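Biphenyl-2,3-diol 1,2-dioxygenase III-related protein (Vibrio cholerae, PDB 3EY8) is of unknown function but binds calcium, belongs to the glyoxalase/bleomycin resistance/dioxygenase superfamily and is probably a dioxygenase-like enzyme. Local coordinates at residues P64-Q67 against N68-T71; E89-N93 against Q94-I98. The protein carries 9 engineered substitutions. One frame throughout, in Å; residues are numbered along the deposited sequence.

Interaction 1: residues P64-Q67 against N68-T71. Engineered in segment 68-71: Thr71 (natural residue Val).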
ATOM      1  N   PRO B  64      -6.790  15.005   4.633  1.00 29.08           N
ATOM      2  CA  PRO B  64      -6.377  15.056   3.230  1.00 32.67           C
ATOM      3  C   PRO B  64      -6.466  13.664   2.618  1.00 28.19           C
ATOM      4  O   PRO B  64      -6.494  12.669   3.355  1.00 26.32           O
ATOM      5  CB  PRO B  64      -4.903  15.477   3.308  1.00 32.52           C
ATOM      6  CG  PRO B  64      -4.512  15.394   4.765  1.00 36.49           C
ATOM      7  CD  PRO B  64      -5.645  14.784   5.527  1.00 37.65           C
ATOM      8  N   LYS B  65      -6.492  13.603   1.291  1.00 24.59           N
ATOM      9  CA  LYS B  65      -6.624  12.337   0.579  1.00 20.74           C
ATOM     10  C   LYS B  65      -5.793  12.369  -0.698  1.00 24.96           C
ATOM     11  O   LYS B  65      -5.151  13.385  -1.008  1.00 23.25           O
ATOM     12  CB  LYS B  65      -8.098  12.102   0.232  1.00 22.89           C
ATOM     13  CG  LYS B  65      -8.694  13.232  -0.591  1.00 27.40           C
ATOM     14  CD  LYS B  65     -10.190  13.067  -0.818  1.00 28.40           C
ATOM     15  CE  LYS B  65     -10.659  14.038  -1.897  1.00 29.03           C
ATOM     16  NZ  LYS B  65     -12.142  14.060  -2.031  1.00 38.30           N
ATOM     17  N   ALA B  66      -5.813  11.269  -1.450  1.00 21.16           N
ATOM     18  CA  ALA B  66      -5.128  11.227  -2.743  1.00 23.48           C
ATOM     19  C   ALA B  66      -5.570  12.377  -3.642  1.00 23.83           C
ATOM     20  O   ALA B  66      -6.722  12.799  -3.586  1.00 24.70           O
ATOM     21  CB  ALA B  66      -5.377   9.889  -3.436  1.00 21.55           C
ATOM     22  N   GLN B  67      -4.666  12.881  -4.480  1.00 22.40           N
ATOM     23  CA  GLN B  67      -5.035  13.967  -5.387  1.00 25.42           C
ATOM     24  C   GLN B  67      -6.157  13.547  -6.343  1.00 26.28           C
ATOM     25  O   GLN B  67      -7.104  14.303  -6.590  1.00 24.98           O
ATOM     26  CB  GLN B  67      -3.832  14.459  -6.190  1.00 23.31           C
ATOM     27  CG  GLN B  67      -4.196  15.589  -7.151  1.00 25.94           C
ATOM     28  CD  GLN B  67      -3.023  16.049  -7.992  1.00 34.56           C
ATOM     29  OE1 GLN B  67      -2.014  16.514  -7.468  1.00 37.82           O
ATOM     30  NE2 GLN B  67      -3.150  15.915  -9.305  1.00 42.01           N
ATOM     31  N   ASN B  68      -6.037  12.338  -6.878  1.00 21.43           N
ATOM     32  CA  ASN B  68      -6.987  11.819  -7.849  1.00 22.65           C
ATOM     33  C   ASN B  68      -7.601  10.543  -7.302  1.00 21.24           C
ATOM     34  O   ASN B  68      -7.178   9.446  -7.650  1.00 22.27           O
ATOM     35  CB  ASN B  68      -6.282  11.535  -9.179  1.00 23.95           C
ATOM     36  CG  ASN B  68      -5.607  12.767  -9.752  1.00 25.50           C
ATOM     37  OD1 ASN B  68      -6.121  13.883  -9.637  1.00 26.65           O
ATOM     38  ND2 ASN B  68      -4.445  12.575 -10.363  1.00 24.00           N
ATOM     39  N   VAL B  69      -8.578  10.703  -6.414  1.00 23.49           N
ATOM     40  CA  VAL B  69      -9.244   9.562  -5.798  1.00 25.53           C
ATOM     41  C   VAL B  69      -9.880   8.725  -6.898  1.00 26.53           C
ATOM     42  O   VAL B  69     -10.477   9.265  -7.826  1.00 23.43           O
ATOM     43  CB  VAL B  69     -10.303  10.037  -4.785  1.00 24.31           C
ATOM     44  CG1 VAL B  69     -11.249   8.912  -4.410  1.00 33.20           C
ATOM     45  CG2 VAL B  69      -9.612  10.620  -3.551  1.00 29.82           C
ATOM     46  N   ARG B  70      -9.725   7.409  -6.813  1.00 23.86           N
ATOM     47  CA  ARG B  70     -10.240   6.529  -7.858  1.00 23.73           C
ATOM     48  C   ARG B  70     -10.549   5.149  -7.302  1.00 24.76           C
ATOM     49  O   ARG B  70      -9.657   4.462  -6.787  1.00 22.76           O
ATOM     50  CB  ARG B  70      -9.232   6.411  -9.004  1.00 26.37           C
ATOM     51  CG  ARG B  70      -9.775   5.709 -10.243  1.00 24.76           C
ATOM     52  CD  ARG B  70     -10.765   6.611 -10.979  1.00 28.16           C
ATOM     53  NE  ARG B  70     -11.215   6.020 -12.239  1.00 29.87           N
ATOM     54  CZ  ARG B  70     -12.357   5.353 -12.382  1.00 31.25           C
ATOM     55  NH1 ARG B  70     -13.166   5.189 -11.343  1.00 34.33           N
ATOM     56  NH2 ARG B  70     -12.689   4.849 -13.562  1.00 37.02           N
ATOM     57  N   THR B  71     -11.808   4.731  -7.398  1.00 23.94           N
ATOM     58  CA  THR B  71     -12.150   3.370  -7.008  1.00 20.43           C
ATOM     59  C   THR B  71     -11.483   2.392  -7.978  1.00 22.99           C
ATOM     60  O   THR B  71     -11.380   2.671  -9.164  1.00 23.85           O
ATOM     61  CB  THR B  71     -13.677   3.123  -6.978  1.00 22.63           C
ATOM     62  OG1 THR B  71     -14.220   3.280  -8.294  1.00 24.56           O
ATOM     63  CG2 THR B  71     -14.369   4.097  -6.001  1.00 22.76           C
TER
HETATM   64  O   HOH W   1      -9.840  13.364  -5.994  1.00 34.20           O

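Interaction 2: residues E89-N93 against Q94-I98. Engineered in segment 89-93: Glu89 (natural residue Lys), Tyr90 (natural residue His). Engineered in segment 94-98: Val97 (natural residue Thr).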
ATOM      1  N   GLU B  89      -7.643 -22.598  -3.299  1.00 28.77           N
ATOM      2  CA  GLU B  89      -8.868 -23.382  -3.167  1.00 32.94           C
ATOM      3  C   GLU B  89      -9.892 -22.620  -2.333  1.00 29.33           C
ATOM      4  O   GLU B  89     -11.070 -22.570  -2.674  1.00 30.47           O
ATOM      5  CB  GLU B  89      -8.582 -24.748  -2.542  1.00 37.04           C
ATOM      6  CG  GLU B  89      -9.769 -25.696  -2.570  1.00 69.47           C
ATOM      7  CD  GLU B  89      -9.491 -27.008  -1.858  1.00 64.42           C
ATOM      8  OE1 GLU B  89      -8.528 -27.070  -1.066  1.00 59.47           O
ATOM      9  OE2 GLU B  89     -10.243 -27.979  -2.087  1.00 86.70           O
ATOM     10  N   TYR B  90      -9.436 -22.018  -1.238  1.00 27.61           N
ATOM     11  CA  TYR B  90     -10.320 -21.262  -0.362  1.00 26.88           C
ATOM     12  C   TYR B  90     -10.957 -20.087  -1.091  1.00 26.05           C
ATOM     13  O   TYR B  90     -12.169 -19.875  -1.025  1.00 27.48           O
ATOM     14  CB  TYR B  90      -9.568 -20.753   0.875  1.00 28.14           C
ATOM     15  CG  TYR B  90     -10.457 -19.938   1.785  1.00 33.35           C
ATOM     16  CD1 TYR B  90     -11.212 -20.550   2.777  1.00 34.36           C
ATOM     17  CD2 TYR B  90     -10.574 -18.559   1.629  1.00 31.63           C
ATOM     18  CE1 TYR B  90     -12.039 -19.815   3.599  1.00 35.29           C
ATOM     19  CE2 TYR B  90     -11.404 -17.815   2.448  1.00 30.44           C
ATOM     20  CZ  TYR B  90     -12.134 -18.452   3.435  1.00 33.55           C
ATOM     21  OH  TYR B  90     -12.969 -17.730   4.260  1.00 37.87           O
ATOM     22  N   VAL B  91     -10.132 -19.306  -1.781  1.00 25.19           N
ATOM     23  CA  VAL B  91     -10.639 -18.140  -2.478  1.00 25.00           C
ATOM     24  C   VAL B  91     -11.661 -18.548  -3.545  1.00 25.67           C
ATOM     25  O   VAL B  91     -12.749 -17.980  -3.622  1.00 26.80           O
ATOM     26  CB  VAL B  91      -9.494 -17.311  -3.083  1.00 28.77           C
ATOM     27  CG1 VAL B  91     -10.053 -16.230  -3.996  1.00 29.06           C
ATOM     28  CG2 VAL B  91      -8.659 -16.692  -1.963  1.00 26.76           C
ATOM     29  N   GLU B  92     -11.318 -19.538  -4.363  1.00 24.46           N
ATOM     30  CA  GLU B  92     -12.264 -20.049  -5.353  1.00 29.26           C
ATOM     31  C   GLU B  92     -13.551 -20.548  -4.709  1.00 32.90           C
ATOM     32  O   GLU B  92     -14.636 -20.389  -5.266  1.00 35.45           O
ATOM     33  CB  GLU B  92     -11.642 -21.177  -6.174  1.00 34.34           C
ATOM     34  CG  GLU B  92     -10.717 -20.697  -7.261  1.00 46.96           C
ATOM     35  CD  GLU B  92     -10.502 -21.746  -8.332  1.00 43.15           C
ATOM     36  OE1 GLU B  92     -10.660 -22.948  -8.033  1.00 44.04           O
ATOM     37  OE2 GLU B  92     -10.172 -21.362  -9.470  1.00 35.81           O
ATOM     38  N   ASN B  93     -13.426 -21.158  -3.535  1.00 31.17           N
ATOM     39  CA  ASN B  93     -14.586 -21.671  -2.818  1.00 29.49           C
ATOM     40  C   ASN B  93     -15.521 -20.569  -2.332  1.00 37.67           C
ATOM     41  O   ASN B  93     -16.656 -20.837  -1.951  1.00 33.36           O
ATOM     42  CB  ASN B  93     -14.150 -22.556  -1.652  1.00 28.47           C
ATOM     43  CG  ASN B  93     -13.694 -23.931  -2.103  1.00 54.17           C
ATOM     44  OD1 ASN B  93     -13.697 -24.240  -3.295  1.00 60.49           O
ATOM     45  ND2 ASN B  93     -13.295 -24.766  -1.148  1.00 47.69           N
ATOM     46  N   GLN B  94     -15.046 -19.326  -2.344  1.00 31.21           N
ATOM     47  CA  GLN B  94     -15.911 -18.199  -2.005  1.00 33.54           C
ATOM     48  C   GLN B  94     -16.595 -17.651  -3.258  1.00 30.09           C
ATOM     49  O   GLN B  94     -17.353 -16.686  -3.190  1.00 31.55           O
ATOM     50  CB  GLN B  94     -15.132 -17.099  -1.274  1.00 30.04           C
ATOM     51  CG  GLN B  94     -14.248 -17.620  -0.152  1.00 31.37           C
ATOM     52  CD  GLN B  94     -14.971 -18.595   0.764  1.00 45.76           C
ATOM     53  OE1 GLN B  94     -16.027 -18.284   1.318  1.00 37.10           O
ATOM     54  NE2 GLN B  94     -14.397 -19.781   0.933  1.00 35.04           N
ATOM     55  N   GLY B  95     -16.333 -18.280  -4.400  1.00 29.83           N
ATOM     56  CA  GLY B  95     -16.977 -17.898  -5.648  1.00 30.23           C
ATOM     57  C   GLY B  95     -16.180 -16.863  -6.416  1.00 27.77           C
ATOM     58  O   GLY B  95     -16.671 -16.260  -7.373  1.00 30.81           O
ATOM     59  N   VAL B  96     -14.937 -16.664  -5.995  1.00 25.22           N
ATOM     60  CA  VAL B  96     -14.060 -15.665  -6.597  1.00 23.28           C
ATOM     61  C   VAL B  96     -13.227 -16.239  -7.736  1.00 23.36           C
ATOM     62  O   VAL B  96     -12.635 -17.312  -7.612  1.00 24.96           O
ATOM     63  CB  VAL B  96     -13.137 -15.030  -5.533  1.00 26.37           C
ATOM     64  CG1 VAL B  96     -12.060 -14.162  -6.183  1.00 25.74           C
ATOM     65  CG2 VAL B  96     -13.962 -14.208  -4.558  1.00 28.87           C
ATOM     66  N   VAL B  97     -13.191 -15.515  -8.850  1.00 22.89           N
ATOM     67  CA  VAL B  97     -12.470 -15.958 -10.037  1.00 22.99           C
ATOM     68  C   VAL B  97     -10.987 -15.638  -9.921  1.00 22.92           C
ATOM     69  O   VAL B  97     -10.593 -14.470  -9.813  1.00 25.89           O
ATOM     70  CB  VAL B  97     -13.050 -15.327 -11.321  1.00 21.77           C
ATOM     71  CG1 VAL B  97     -12.165 -15.624 -12.518  1.00 26.18           C
ATOM     72  CG2 VAL B  97     -14.473 -15.842 -11.562  1.00 24.81           C
ATOM     73  N   ILE B  98     -10.164 -16.680  -9.936  1.00 22.17           N
ATOM     74  CA  ILE B  98      -8.717 -16.493  -9.933  1.00 23.56           C
ATOM     75  C   ILE B  98      -8.267 -16.255 -11.361  1.00 28.26           C
ATOM     76  O   ILE B  98      -8.466 -17.092 -12.240  1.00 27.27           O
ATOM     77  CB  ILE B  98      -7.997 -17.697  -9.319  1.00 24.80           C
ATOM     78  CG1 ILE B  98      -8.409 -17.840  -7.849  1.00 27.96           C
ATOM     79  CG2 ILE B  98      -6.478 -17.547  -9.466  1.00 25.98           C
ATOM     80  CD1 ILE B  98      -7.764 -18.999  -7.140  1.00 33.21           C
TER
HETATM   81  O   HOH W   2     -11.130 -19.301 -10.557  1.00 31.71           O

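Interaction 1: residues P64-Q67 against N68-T71
The aliphatic shaft of Lys65 and one branch of Val69 meet across a turn in which no direct hydrogen bond joins 64-67 to 68-71; between these two segments the contact consists of side-chain packing and a bridging water. Lys65 CD lies 3.7 Å from Val69 CG2, with CG and CE of the lysine only slightly farther off, and the two side chains cross at about a right angle. The lysine starts with CG tucked between its backbone N and carbonyl carbon (chi1 57°) and then runs fully extended, so that three successive methylenes pass the methyl group. Val69 has CG1 set anti to its own nitrogen (chi1 165°), which turns CG2 back into the bend; there CG2 also sits 3.6 Å from Ala66 O and more loosely against Ala66 CB. A water bridges the two arms of the turn, donating to Gln67 O and accepting from Val69 N, 3.0 Å from each of these two atoms. At the apex Gln67 and Asn68 run side by side in the same direction, their amide planes 84° apart. Gln67 NE2 stays 3.6 Å from Asn68 OD1, a van der Waals approach without a hydrogen bond. Asn68 ND2 is instead bonded to the backbone O of the engineered Thr71 of the second subunit, while Lys65 NZ forms a salt bridge with Glu61, which also touches Val69. Lys65 O accepts a hydrogen bond from Arg118 of the second subunit, so the bend belongs to the dimer interface. Both segments lie in the long surface loop from strand 51-57 to strand 75-79, which connects the two mixed four-stranded sheets, each of strand order 1-4-3-2, of the vicinal oxygen chelate (glyoxalase) fold.

Interaction 2: residues E89-N93 against Q94-I98
Tyr90 and Gln94 meet face on where helix 84-93 ends in a Schellman motif, the classic way for a helix to stop and turn its chain aside. Gln94 NE2 sits over the centre of the Tyr90 ring, 3.5 Å above its plane, with amide and ring only 21° from parallel. A bend at chi2 (-48°) folds the glutamine back over the helix end, where NE2 donates to Tyr90 O in a fairly straight bond of 3.0 Å; this bond helps fix the amide's rotation. Tyr90 is an engineered residue, and its hydroxyl bonds to the backbone O of Lys30 in helix 21-32. Gly95, with positive phi (91°), makes the reversal: its N binds Glu92 O at 2.8 Å, and Val96 N reaches back weakly to Val91 O, which also accepts from Gln94 N. Beyond the turn, Val96 crosses Val91 obliquely, the two CG1 methyls 3.6 Å apart, and both valines pack on Val31 and Phe117, so residues on both sides of the turn lie against helix 21-32 and strand 110-118. Farther on, Ile98 crosses Glu92 at about a right angle, bringing its CD1 to 3.4 Å from Glu92 CG. A single water links the carboxylate of Glu92 to the backbone of Ile98, donating to Glu92 OE2 and accepting from Ile98 N, which lies 2.9 Å from it.

How the interactions relate
Interaction 1 closes before interaction 2 opens along the chain, and the two lie on opposite sides of the chain's centre, with centres 30 Å apart and nearest atoms about 17 Å apart. Strand 75-79 separates them in sequence: the loop holding 64-67 and 68-71 leads into that strand, and helix 84-93 with the turn at 94-98 follows it on the way to strands 100-101 and 103-107. Both therefore belong to connections between strands rather than to the sheets themselves. Interaction 1 joins the link between the two four-stranded sheets to the second subunit, whereas interaction 2 mainly fits a helix end onto its own chain.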